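Local coordinates for iodotyrosine deiodinase (Thermotoga neapolitana, PDB 6TYK), which uses FMN and NADPH to remove iodine, bromine or chlorine from halogenated tyrosines, releasing halide and, once fully dehalogenated, L-tyrosine, at residues W46-V51 against L102-E107; P141-V146 against L156-I161; S135-P140 against V160-G165. All coordinates share one frame; numbering follows the deposited sequence.

Contact 1: W46-V51 against L102-E107; sequences WRFLIV and LLVFSE
Arg47 and Leu49 face Phe105 and Leu103 as two hydrogen-bonded pairs of an antiparallel sheet, the core of this nitroreductase fold. Four backbone bonds join the strands: Arg47 N to Phe105 O (3.0 Å), the nearly straight Phe105 N to Arg47 O (2.9 Å, 174° at the hydrogen), and the two between Leu49 and Leu103. Just outside the Arg47-Phe105 pair, Trp46 CA approaches Phe105 O at 3.3 Å in a CA-H...O contact.

The apolar contacts divide between the two faces. On the Phe105 face, the ring of Phe105 turns its edge to Leu49, CE1 lying 3.6 Å from Leu49 CB, while CD1 rests beside Arg47 O. Beyond it Val51 CG2 meets Leu103 CD1 at 3.9 Å. On the Phe48 face, Val104 CG2 sits in the plane of the Phe48 ring, at its edge, 4.0 Å from CD1; Leu102 swings CD1 between Phe48 CB and Ile50 CG1.

The one charged contact lies at the partly exposed end. The Arg47 chain bends at chi2 (-69°), which carries the guanidinium back so that NH1 donates to Trp46 O at 3.0 Å, while NH2 forms a long salt bridge to Glu107 OE1 (3.5 Å), doubtful because Glu107 has two conformers. A leucine in place of Arg47 would probably cost the Glu107 carboxylate this distant counter-charge and leave Trp46 O without the NH1 donor.

Helices 24-35 and 113-130 pack on the Phe48 face, where Trp46 NE1 also bonds to Asn35 OD1. Strand 156-165 continues the sheet beyond 102-107, and next to Leu49 and Ile50 a parallel strand of the second subunit extends it across the dimer interface.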
loop_
_atom_site.group_PDB
_atom_site.type_symbol
_atom_site.label_atom_id
_atom_site.label_comp_id
_atom_site.label_asym_id
_atom_site.label_seq_id
_atom_site.Cartn_x
_atom_site.Cartn_y
_atom_site.Cartn_z
ATOM N N TRP A 46 -5.290 9.971 2.958
ATOM C CA TRP A 46 -6.225 9.030 3.565
ATOM C C TRP A 46 -7.211 9.743 4.470
ATOM O O TRP A 46 -6.871 10.725 5.134
ATOM C CB TRP A 46 -5.460 7.980 4.374
ATOM C CG TRP A 46 -4.271 8.537 5.101
ATOM C CD1 TRP A 46 -4.266 9.192 6.298
ATOM C CD2 TRP A 46 -2.908 8.499 4.656
ATOM N NE1 TRP A 46 -2.979 9.568 6.628
ATOM C CE2 TRP A 46 -2.127 9.145 5.638
ATOM C CE3 TRP A 46 -2.270 7.962 3.531
ATOM C CZ2 TRP A 46 -0.742 9.266 5.530
ATOM C CZ3 TRP A 46 -0.895 8.099 3.416
ATOM C CH2 TRP A 46 -0.144 8.738 4.411
ATOM N N ARG A 47 -8.449 9.261 4.473
ATOM C CA ARG A 47 -9.453 9.720 5.425
ATOM C C ARG A 47 -10.126 8.486 5.994
ATOM O O ARG A 47 -10.356 7.518 5.278
ATOM C CB ARG A 47 -10.517 10.596 4.754
ATOM C CG ARG A 47 -9.990 11.825 4.048
ATOM C CD ARG A 47 -9.443 12.875 5.019
ATOM N NE ARG A 47 -9.084 14.098 4.308
ATOM C CZ ARG A 47 -7.903 14.312 3.742
ATOM N NH1 ARG A 47 -6.946 13.394 3.818
ATOM N NH2 ARG A 47 -7.672 15.450 3.105
ATOM N N PHE A 48 -10.457 8.530 7.277
ATOM C CA PHE A 48 -11.015 7.369 7.944
ATOM C C PHE A 48 -12.409 7.646 8.463
ATOM O O PHE A 48 -12.668 8.676 9.095
ATOM C CB PHE A 48 -10.106 6.926 9.084
ATOM C CG PHE A 48 -8.708 6.618 8.646
ATOM C CD1 PHE A 48 -8.440 5.483 7.884
ATOM C CD2 PHE A 48 -7.651 7.446 9.007
ATOM C CE1 PHE A 48 -7.149 5.188 7.487
ATOM C CE2 PHE A 48 -6.355 7.156 8.606
ATOM C CZ PHE A 48 -6.107 6.026 7.851
ATOM N N LEU A 49 -13.304 6.711 8.181
ATOM C CA LEU A 49 -14.664 6.759 8.690
ATOM C C LEU A 49 -14.886 5.481 9.478
ATOM O O LEU A 49 -14.782 4.382 8.932
ATOM C CB LEU A 49 -15.668 6.847 7.541
ATOM C CG LEU A 49 -17.141 6.921 7.932
ATOM C CD1 LEU A 49 -17.448 8.205 8.691
ATOM C CD2 LEU A 49 -18.027 6.807 6.702
ATOM N N ILE A 50 -15.143 5.628 10.769
ATOM C CA ILE A 50 -15.354 4.494 11.645
ATOM C C ILE A 50 -16.845 4.255 11.795
ATOM O O ILE A 50 -17.560 5.066 12.389
ATOM C CB ILE A 50 -14.722 4.741 13.024
ATOM C CG1 ILE A 50 -13.233 5.082 12.867
ATOM C CG2 ILE A 50 -14.948 3.539 13.940
ATOM C CD1 ILE A 50 -12.579 5.514 14.147
ATOM N N VAL A 51 -17.318 3.159 11.214
ATOM C CA VAL A 51 -18.731 2.814 11.299
ATOM C C VAL A 51 -18.979 1.810 12.421
ATOM O O VAL A 51 -18.387 0.728 12.450
ATOM C CB VAL A 51 -19.249 2.260 9.963
ATOM C CG1 VAL A 51 -20.729 1.911 10.070
ATOM C CG2 VAL A 51 -18.997 3.266 8.841
ATOM N N LEU A 102 -14.080 -0.018 9.396
ATOM C CA LEU A 102 -13.236 1.130 9.114
ATOM C C LEU A 102 -13.252 1.355 7.616
ATOM O O LEU A 102 -12.723 0.543 6.845
ATOM C CB LEU A 102 -11.813 0.868 9.595
ATOM C CG LEU A 102 -10.810 1.969 9.239
ATOM C CD1 LEU A 102 -11.109 3.283 9.971
ATOM C CD2 LEU A 102 -9.388 1.506 9.520
ATOM N N LEU A 103 -13.915 2.426 7.195
ATOM C CA LEU A 103 -13.944 2.779 5.788
ATOM C C LEU A 103 -12.799 3.721 5.495
ATOM O O LEU A 103 -12.663 4.772 6.122
ATOM C CB LEU A 103 -15.293 3.397 5.399
ATOM C CG LEU A 103 -16.403 2.386 5.058
ATOM C CD1 LEU A 103 -16.686 1.430 6.217
ATOM C CD2 LEU A 103 -17.669 3.113 4.647
ATOM N N VAL A 104 -11.973 3.335 4.535
ATOM C CA VAL A 104 -10.775 4.089 4.204
ATOM C C VAL A 104 -10.970 4.759 2.854
ATOM O O VAL A 104 -11.250 4.091 1.847
ATOM C CB VAL A 104 -9.533 3.171 4.153
ATOM C CG1 VAL A 104 -8.296 3.982 3.820
ATOM C CG2 VAL A 104 -9.351 2.453 5.478
ATOM N N PHE A 105 -10.846 6.084 2.838
ATOM C CA PHE A 105 -11.042 6.850 1.620
ATOM C C PHE A 105 -9.745 7.476 1.152
ATOM O O PHE A 105 -8.835 7.727 1.948
ATOM C CB PHE A 105 -12.037 7.989 1.860
ATOM C CG PHE A 105 -13.397 7.537 2.286
ATOM C CD1 PHE A 105 -13.648 7.168 3.597
ATOM C CD2 PHE A 105 -14.442 7.501 1.375
ATOM C CE1 PHE A 105 -14.915 6.751 3.983
ATOM C CE2 PHE A 105 -15.710 7.091 1.757
ATOM C CZ PHE A 105 -15.943 6.720 3.062
ATOM N N SER A 106 -9.678 7.744 -0.147
ATOM C CA SER A 106 -8.572 8.503 -0.718
ATOM C C SER A 106 -9.051 9.858 -1.221
ATOM O O SER A 106 -10.158 9.995 -1.751
ATOM C CB SER A 106 -7.901 7.727 -1.855
ATOM O OG SER A 106 -8.823 7.407 -2.883
ATOM N N GLU A 107 -8.217 10.868 -1.027
ATOM C CA GLU A 107 -8.502 12.200 -1.529
ATOM C C GLU A 107 -8.194 12.246 -3.021
ATOM O O GLU A 107 -7.031 12.212 -3.426
ATOM C CB GLU A 107 -7.651 13.219 -0.781
ATOM C CG GLU A 107 -7.866 14.649 -1.208
ATOM C CD GLU A 107 -7.026 15.611 -0.403
ATOM O OE1 GLU A 107 -5.942 15.201 0.063
ATOM O OE2 GLU A 107 -7.452 16.771 -0.232
#

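Contact 2: P141-V146 against L156-I161; sequences PDFREV and LRLEVI
The Phe143 ring carries Leu158 O over one face, 3.7 Å above its plane and offset toward the rim, and has Leu158 CD2 at its edge, in plane. Its far end, CZ, comes obliquely to Glu159 O at 3.4 Å. Here the start of helix 143-149 packs on strand 156-165 of the nitroreductase sheet, at a classic beta bulge in which Glu159 and Val160 both face Val104 of the next strand. The ring also packs on Tyr112 of the second subunit, so the contact borders the dimer interface.

Leu158 takes the middle place. Its CG lies anti to its own backbone N (chi1 180°), which sends the branched end out toward the helix, roughly at right angles to Phe143; CG stands 3.5 Å from Phe143 CD1. One turn on, Val146 CG1 reaches Leu158 CD2 at 3.7 Å and grazes Ile161 CD1.

Within the helix start itself, Asp142 occupies the N-cap, though its capping bond from Arg144 N to OD1 is weak (3.4 Å). A polar link joins helix and strand farther along, where Glu147 OE2 accepts Leu158 N. The Glu159 side chain leaves the strand on the side away from the helix, and its carboxylate is buried but matched: OE2 meets Ser106 OG and Arg114 NE, and OE1 takes the hydrogen of Trp118 NE1.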
loop_
_atom_site.group_PDB
_atom_site.type_symbol
_atom_site.label_atom_id
_atom_site.label_comp_id
_atom_site.label_asym_id
_atom_site.label_seq_id
_atom_site.Cartn_x
_atom_site.Cartn_y
_atom_site.Cartn_z
ATOM N N PRO A 141 -18.226 -5.295 -5.025
ATOM C CA PRO A 141 -18.236 -4.993 -6.460
ATOM C C PRO A 141 -18.571 -3.538 -6.773
ATOM O O PRO A 141 -18.017 -2.992 -7.728
ATOM C CB PRO A 141 -19.323 -5.926 -7.009
ATOM C CG PRO A 141 -19.418 -7.032 -6.011
ATOM C CD PRO A 141 -19.171 -6.373 -4.682
ATOM N N ASP A 142 -19.461 -2.922 -6.000
ATOM C CA ASP A 142 -19.786 -1.519 -6.232
ATOM C C ASP A 142 -19.664 -0.666 -4.977
ATOM O O ASP A 142 -20.469 -0.762 -4.050
ATOM C CB ASP A 142 -21.174 -1.345 -6.852
ATOM C CG ASP A 142 -21.418 0.080 -7.334
ATOM O OD1 ASP A 142 -20.461 0.711 -7.836
ATOM O OD2 ASP A 142 -22.557 0.573 -7.202
ATOM N N PHE A 143 -18.656 0.190 -4.976
ATOM C CA PHE A 143 -18.424 1.093 -3.863
ATOM C C PHE A 143 -19.392 2.267 -3.848
ATOM O O PHE A 143 -19.584 2.895 -2.808
ATOM C CB PHE A 143 -17.003 1.640 -3.925
ATOM C CG PHE A 143 -15.953 0.669 -3.477
ATOM C CD1 PHE A 143 -15.616 0.566 -2.140
ATOM C CD2 PHE A 143 -15.296 -0.132 -4.393
ATOM C CE1 PHE A 143 -14.637 -0.320 -1.715
ATOM C CE2 PHE A 143 -14.319 -1.018 -3.976
ATOM C CZ PHE A 143 -13.987 -1.104 -2.631
ATOM N N ARG A 144 -19.986 2.581 -4.997
ATOM C CA ARG A 144 -20.783 3.804 -5.101
ATOM C C ARG A 144 -21.989 3.799 -4.168
ATOM O O ARG A 144 -22.324 4.820 -3.572
ATOM C CB ARG A 144 -21.202 4.077 -6.549
ATOM C CG ARG A 144 -20.028 4.451 -7.440
ATOM C CD ARG A 144 -20.436 4.666 -8.887
ATOM N NE ARG A 144 -19.278 4.994 -9.715
ATOM C CZ ARG A 144 -19.336 5.278 -11.012
ATOM N NH1 ARG A 144 -20.503 5.275 -11.644
ATOM N NH2 ARG A 144 -18.225 5.564 -11.680
ATOM N N GLU A 145 -22.627 2.643 -4.030
ATOM C CA GLU A 145 -23.796 2.531 -3.168
ATOM C C GLU A 145 -23.423 2.677 -1.695
ATOM O O GLU A 145 -24.147 3.295 -0.923
ATOM C CB GLU A 145 -24.540 1.217 -3.432
ATOM C CG GLU A 145 -25.147 1.149 -4.828
ATOM C CD GLU A 145 -25.659 -0.235 -5.196
ATOM O OE1 GLU A 145 -25.092 -1.235 -4.704
ATOM O OE2 GLU A 145 -26.630 -0.320 -5.979
ATOM N N VAL A 146 -22.278 2.126 -1.310
ATOM C CA VAL A 146 -21.815 2.259 0.062
ATOM C C VAL A 146 -21.422 3.706 0.328
ATOM O O VAL A 146 -21.732 4.258 1.382
ATOM C CB VAL A 146 -20.648 1.297 0.364
ATOM C CG1 VAL A 146 -20.121 1.537 1.765
ATOM C CG2 VAL A 146 -21.108 -0.150 0.197
ATOM N N LEU A 156 -13.843 12.530 -2.144
ATOM C CA LEU A 156 -13.253 11.331 -1.573
ATOM C C LEU A 156 -13.723 10.086 -2.293
ATOM O O LEU A 156 -14.870 9.996 -2.714
ATOM C CB LEU A 156 -13.594 11.217 -0.084
ATOM C CG LEU A 156 -13.120 12.356 0.828
ATOM C CD1 LEU A 156 -13.496 12.076 2.276
ATOM C CD2 LEU A 156 -11.613 12.563 0.703
ATOM N N ARG A 157 -12.822 9.123 -2.414
ATOM C CA ARG A 157 -13.137 7.842 -3.018
ATOM C C ARG A 157 -13.001 6.755 -1.970
ATOM O O ARG A 157 -11.961 6.648 -1.331
ATOM C CB ARG A 157 -12.152 7.552 -4.150
ATOM C CG ARG A 157 -12.301 6.178 -4.740
ATOM C CD ARG A 157 -11.417 5.991 -5.952
ATOM N NE ARG A 157 -11.653 4.690 -6.559
ATOM C CZ ARG A 157 -11.345 4.389 -7.813
ATOM N NH1 ARG A 157 -10.789 5.310 -8.589
ATOM N NH2 ARG A 157 -11.601 3.173 -8.291
ATOM N N LEU A 158 -14.034 5.938 -1.792
ATOM C CA LEU A 158 -13.910 4.811 -0.882
ATOM C C LEU A 158 -12.985 3.774 -1.498
ATOM O O LEU A 158 -13.218 3.322 -2.612
ATOM C CB LEU A 158 -15.279 4.204 -0.591
ATOM C CG LEU A 158 -15.324 3.004 0.352
ATOM C CD1 LEU A 158 -14.667 3.314 1.694
ATOM C CD2 LEU A 158 -16.781 2.585 0.541
ATOM N N GLU A 159 -11.935 3.413 -0.771
ATOM C CA GLU A 159 -10.950 2.461 -1.271
ATOM C C GLU A 159 -11.201 1.047 -0.763
ATOM O O GLU A 159 -11.028 0.071 -1.488
ATOM C CB GLU A 159 -9.542 2.888 -0.862
ATOM C CG GLU A 159 -9.044 4.136 -1.566
ATOM C CD GLU A 159 -8.783 3.918 -3.042
ATOM O OE1 GLU A 159 -8.734 2.743 -3.479
ATOM O OE2 GLU A 159 -8.608 4.916 -3.768
ATOM N N VAL A 160 -11.574 0.926 0.502
ATOM C CA VAL A 160 -11.685 -0.388 1.104
ATOM C C VAL A 160 -12.503 -0.286 2.379
ATOM O O VAL A 160 -12.510 0.756 3.034
ATOM C CB VAL A 160 -10.284 -0.987 1.407
ATOM C CG1 VAL A 160 -9.505 -0.137 2.422
ATOM C CG2 VAL A 160 -10.410 -2.404 1.898
ATOM N N ILE A 161 -13.236 -1.352 2.683
ATOM C CA ILE A 161 -13.934 -1.487 3.953
ATOM C C ILE A 161 -13.121 -2.463 4.768
ATOM O O ILE A 161 -12.919 -3.607 4.352
ATOM C CB ILE A 161 -15.345 -2.060 3.738
ATOM C CG1 ILE A 161 -16.186 -1.091 2.900
ATOM C CG2 ILE A 161 -16.018 -2.380 5.081
ATOM C CD1 ILE A 161 -17.458 -1.725 2.375
#

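Contact 3: S135-P140 against V160-G165; sequences SVPYTP and VILPVG. With FMN (flavin mononucleotide), chain C; IYR (3-iodo-tyrosine), chain D.
Tyr138 and Ile161 make the tight part of this contact, a single hydrogen-bonded antiparallel bridge by which the flavin-binding loop of the nitroreductase fold is fastened to strand 156-165. Tyr138 N donates to Ile161 O at 2.8 Å, and Ile161 N returns a bond to Tyr138 O. With chi1 at 176° the Tyr138 ring swings clear of its own N and runs side by side with Ile161, Tyr138 CD2 4.0 Å from Ile161 CD1. Val160 CG2 wedges up to Pro137 CA at 3.5 Å, with Leu162 CD2 equally near that atom.

The pairing is looser on the side of Ser135. Pro163 has no N-H to offer, and its CD abuts Val136 O at 3.1 Å, so the regular bonding pattern breaks. Ser135 OG lies 2.6 Å from Pro163 O in a hydrogen bond, the donor above the carbonyl plane; with two conformers of the serine deposited, this link is less certain.

All the touching residues are buried, and the loop's other side meets ligand. Val136 CG2 and the Pro137 ring pack on the flavin. The Tyr138 ring turns its edge to the iodotyrosine carboxylate, CE1 3.3 Å from OXT, while its hydroxyl bonds to Glu68 OE2, which also hydrogen-bonds the bound iodotyrosine. Thr139 OG1 sits near both flavin N5 and O4, within reach of either acceptor; its backbone is unambiguous, Thr139 N donating to flavin O4 at 3.1 Å.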
loop_
_atom_site.group_PDB
_atom_site.type_symbol
_atom_site.label_atom_id
_atom_site.label_comp_id
_atom_site.label_asym_id
_atom_site.label_seq_id
_atom_site.Cartn_x
_atom_site.Cartn_y
_atom_site.Cartn_z
ATOM N N SER A 135 -8.493 -8.120 10.655
ATOM C CA SER A 135 -9.222 -7.411 9.619
ATOM C C SER A 135 -9.137 -8.133 8.289
ATOM O O SER A 135 -8.475 -9.169 8.156
ATOM C CB SER A 135 -8.747 -5.960 9.479
ATOM O OG SER A 135 -9.625 -5.211 8.643
ATOM N N VAL A 136 -9.890 -7.621 7.332
ATOM C CA VAL A 136 -9.892 -8.117 5.971
ATOM C C VAL A 136 -10.126 -6.896 5.084
ATOM O O VAL A 136 -11.012 -6.093 5.365
ATOM C CB VAL A 136 -10.998 -9.172 5.747
ATOM C CG1 VAL A 136 -12.361 -8.654 6.209
ATOM C CG2 VAL A 136 -11.051 -9.593 4.287
ATOM N N PRO A 137 -9.300 -6.711 4.045
ATOM C CA PRO A 137 -9.555 -5.608 3.122
ATOM C C PRO A 137 -10.711 -5.993 2.223
ATOM O O PRO A 137 -10.526 -6.683 1.238
ATOM C CB PRO A 137 -8.255 -5.518 2.307
ATOM C CG PRO A 137 -7.246 -6.329 3.068
ATOM C CD PRO A 137 -8.046 -7.408 3.726
ATOM N N TYR A 138 -11.904 -5.575 2.587
ATOM C CA TYR A 138 -13.088 -5.987 1.869
ATOM C C TYR A 138 -13.400 -5.002 0.751
ATOM O O TYR A 138 -13.493 -3.792 0.975
ATOM C CB TYR A 138 -14.264 -6.143 2.829
ATOM C CG TYR A 138 -15.522 -6.474 2.089
ATOM C CD1 TYR A 138 -15.584 -7.602 1.287
ATOM C CD2 TYR A 138 -16.624 -5.633 2.135
ATOM C CE1 TYR A 138 -16.714 -7.900 0.572
ATOM C CE2 TYR A 138 -17.769 -5.924 1.426
ATOM C CZ TYR A 138 -17.806 -7.059 0.647
ATOM O OH TYR A 138 -18.935 -7.356 -0.076
ATOM N N THR A 139 -13.508 -5.526 -0.461
ATOM C CA THR A 139 -13.726 -4.706 -1.641
ATOM C C THR A 139 -14.944 -5.225 -2.398
ATOM O O THR A 139 -14.826 -6.112 -3.248
ATOM C CB THR A 139 -12.490 -4.706 -2.555
ATOM O OG1 THR A 139 -12.152 -6.053 -2.893
ATOM C CG2 THR A 139 -11.299 -4.071 -1.850
ATOM N N PRO A 140 -16.129 -4.685 -2.078
ATOM C CA PRO A 140 -17.362 -5.119 -2.749
ATOM C C PRO A 140 -17.353 -4.697 -4.210
ATOM O O PRO A 140 -16.565 -3.836 -4.591
ATOM C CB PRO A 140 -18.456 -4.366 -1.986
ATOM C CG PRO A 140 -17.768 -3.122 -1.486
ATOM C CD PRO A 140 -16.360 -3.569 -1.143
ATOM N N VAL A 160 -11.574 0.926 0.502
ATOM C CA VAL A 160 -11.685 -0.388 1.104
ATOM C C VAL A 160 -12.503 -0.286 2.379
ATOM O O VAL A 160 -12.510 0.756 3.034
ATOM C CB VAL A 160 -10.284 -0.987 1.407
ATOM C CG1 VAL A 160 -9.505 -0.137 2.422
ATOM C CG2 VAL A 160 -10.410 -2.404 1.898
ATOM N N ILE A 161 -13.236 -1.352 2.683
ATOM C CA ILE A 161 -13.934 -1.487 3.953
ATOM C C ILE A 161 -13.121 -2.463 4.768
ATOM O O ILE A 161 -12.919 -3.607 4.352
ATOM C CB ILE A 161 -15.345 -2.060 3.738
ATOM C CG1 ILE A 161 -16.186 -1.091 2.900
ATOM C CG2 ILE A 161 -16.018 -2.380 5.081
ATOM C CD1 ILE A 161 -17.458 -1.725 2.375
ATOM N N LEU A 162 -12.647 -2.023 5.924
ATOM C CA LEU A 162 -11.868 -2.893 6.795
ATOM C C LEU A 162 -12.650 -3.209 8.058
ATOM O O LEU A 162 -12.650 -2.422 9.004
ATOM C CB LEU A 162 -10.551 -2.224 7.195
ATOM C CG LEU A 162 -9.529 -1.980 6.094
ATOM C CD1 LEU A 162 -8.489 -0.988 6.589
ATOM C CD2 LEU A 162 -8.849 -3.273 5.689
ATOM N N PRO A 163 -13.327 -4.360 8.085
ATOM C CA PRO A 163 -13.917 -4.793 9.352
ATOM C C PRO A 163 -12.789 -5.022 10.344
ATOM O O PRO A 163 -11.774 -5.625 9.983
ATOM C CB PRO A 163 -14.607 -6.114 8.997
ATOM C CG PRO A 163 -14.756 -6.075 7.496
ATOM C CD PRO A 163 -13.566 -5.324 7.000
ATOM N N VAL A 164 -12.946 -4.505 11.557
ATOM C CA VAL A 164 -11.922 -4.639 12.582
ATOM C C VAL A 164 -12.548 -5.108 13.881
ATOM O O VAL A 164 -13.598 -4.622 14.290
ATOM C CB VAL A 164 -11.188 -3.309 12.830
ATOM C CG1 VAL A 164 -10.177 -3.463 13.974
ATOM C CG2 VAL A 164 -10.489 -2.852 11.556
ATOM N N GLY A 165 -11.896 -6.063 14.524
ATOM C CA GLY A 165 -12.344 -6.533 15.817
ATOM C C GLY A 165 -11.411 -7.620 16.294
ATOM O O GLY A 165 -10.366 -7.869 15.694
HETATM N N1 FMN C . -11.067 -10.817 0.981
HETATM C C2 FMN C . -12.417 -10.999 0.883
HETATM O O2 FMN C . -12.948 -11.893 1.519
HETATM N N3 FMN C . -13.181 -10.185 0.088
HETATM C C4 FMN C . -12.609 -9.180 -0.643
HETATM O O4 FMN C . -13.325 -8.465 -1.354
HETATM C C4A FMN C . -11.230 -8.983 -0.541
HETATM N N5 FMN C . -10.623 -7.964 -1.244
HETATM C C5A FMN C . -9.260 -7.760 -1.121
HETATM C C6 FMN C . -8.665 -6.718 -1.819
HETATM C C7 FMN C . -7.305 -6.467 -1.712
HETATM C C7M FMN C . -6.714 -5.321 -2.490
HETATM C C8 FMN C . -6.531 -7.279 -0.896
HETATM C C8M FMN C . -5.051 -7.038 -0.758
HETATM C C9 FMN C . -7.127 -8.325 -0.196
HETATM C C9A FMN C . -8.493 -8.574 -0.299
HETATM N N10 FMN C . -9.103 -9.627 0.383
HETATM C C10 FMN C . -10.467 -9.794 0.291
HETATM C "C1'" FMN C . -8.306 -10.538 1.274
HETATM C "C2'" FMN C . -7.524 -11.561 0.419
HETATM O "O2'" FMN C . -8.375 -12.588 -0.079
HETATM C "C3'" FMN C . -6.379 -12.137 1.256
HETATM O "O3'" FMN C . -5.473 -11.083 1.529
HETATM C "C4'" FMN C . -5.641 -13.293 0.580
HETATM O "O4'" FMN C . -6.519 -14.402 0.439
HETATM C "C5'" FMN C . -4.430 -13.716 1.395
HETATM O "O5'" FMN C . -4.846 -14.018 2.709
HETATM P P FMN C . -3.794 -14.519 3.816
HETATM O O1P FMN C . -4.660 -14.871 5.022
HETATM O O2P FMN C . -2.880 -13.380 4.171
HETATM O O3P FMN C . -3.089 -15.744 3.264
HETATM N N IYR D . -15.464 -9.453 -2.857
HETATM C CA IYR D . -15.826 -10.835 -3.036
HETATM C CB IYR D . -14.841 -11.706 -3.834
HETATM C CC IYR D . -13.418 -11.658 -3.395
HETATM C CD IYR D . -12.518 -10.856 -4.096
HETATM C CE IYR D . -11.166 -10.789 -3.756
HETATM I IE IYR D . -9.956 -9.568 -4.809
HETATM C CF IYR D . -10.703 -11.568 -2.692
HETATM O OF IYR D . -9.398 -11.571 -2.293
HETATM C CG IYR D . -11.594 -12.379 -1.963
HETATM C CH IYR D . -12.935 -12.431 -2.326
HETATM C C IYR D . -16.059 -11.541 -1.711
HETATM O O IYR D . -16.523 -12.664 -1.517
HETATM O OXT IYR D . -15.704 -10.815 -0.623
#

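From the N terminus, contact 1 closes first, joining strand 46-51 to 102-107 across a largely helical excursion of 50 residues. Only then, after helix 113-130, does the chain reach 135-140, opening contact 3, and directly afterwards 141-146, opening contact 2. Both close on strand 156-165, contact 2 at its first half and contact 3 at its second; the loop closed by contact 2 nests within that of contact 3, the two overlapping at Val160 and Ile161. That strand lies beside 102-107, bonded through Leu102 O to Leu162 N, so contact 1's outer strand, the helix of contact 2 and the flavin loop of contact 3 are all tied to one sheet.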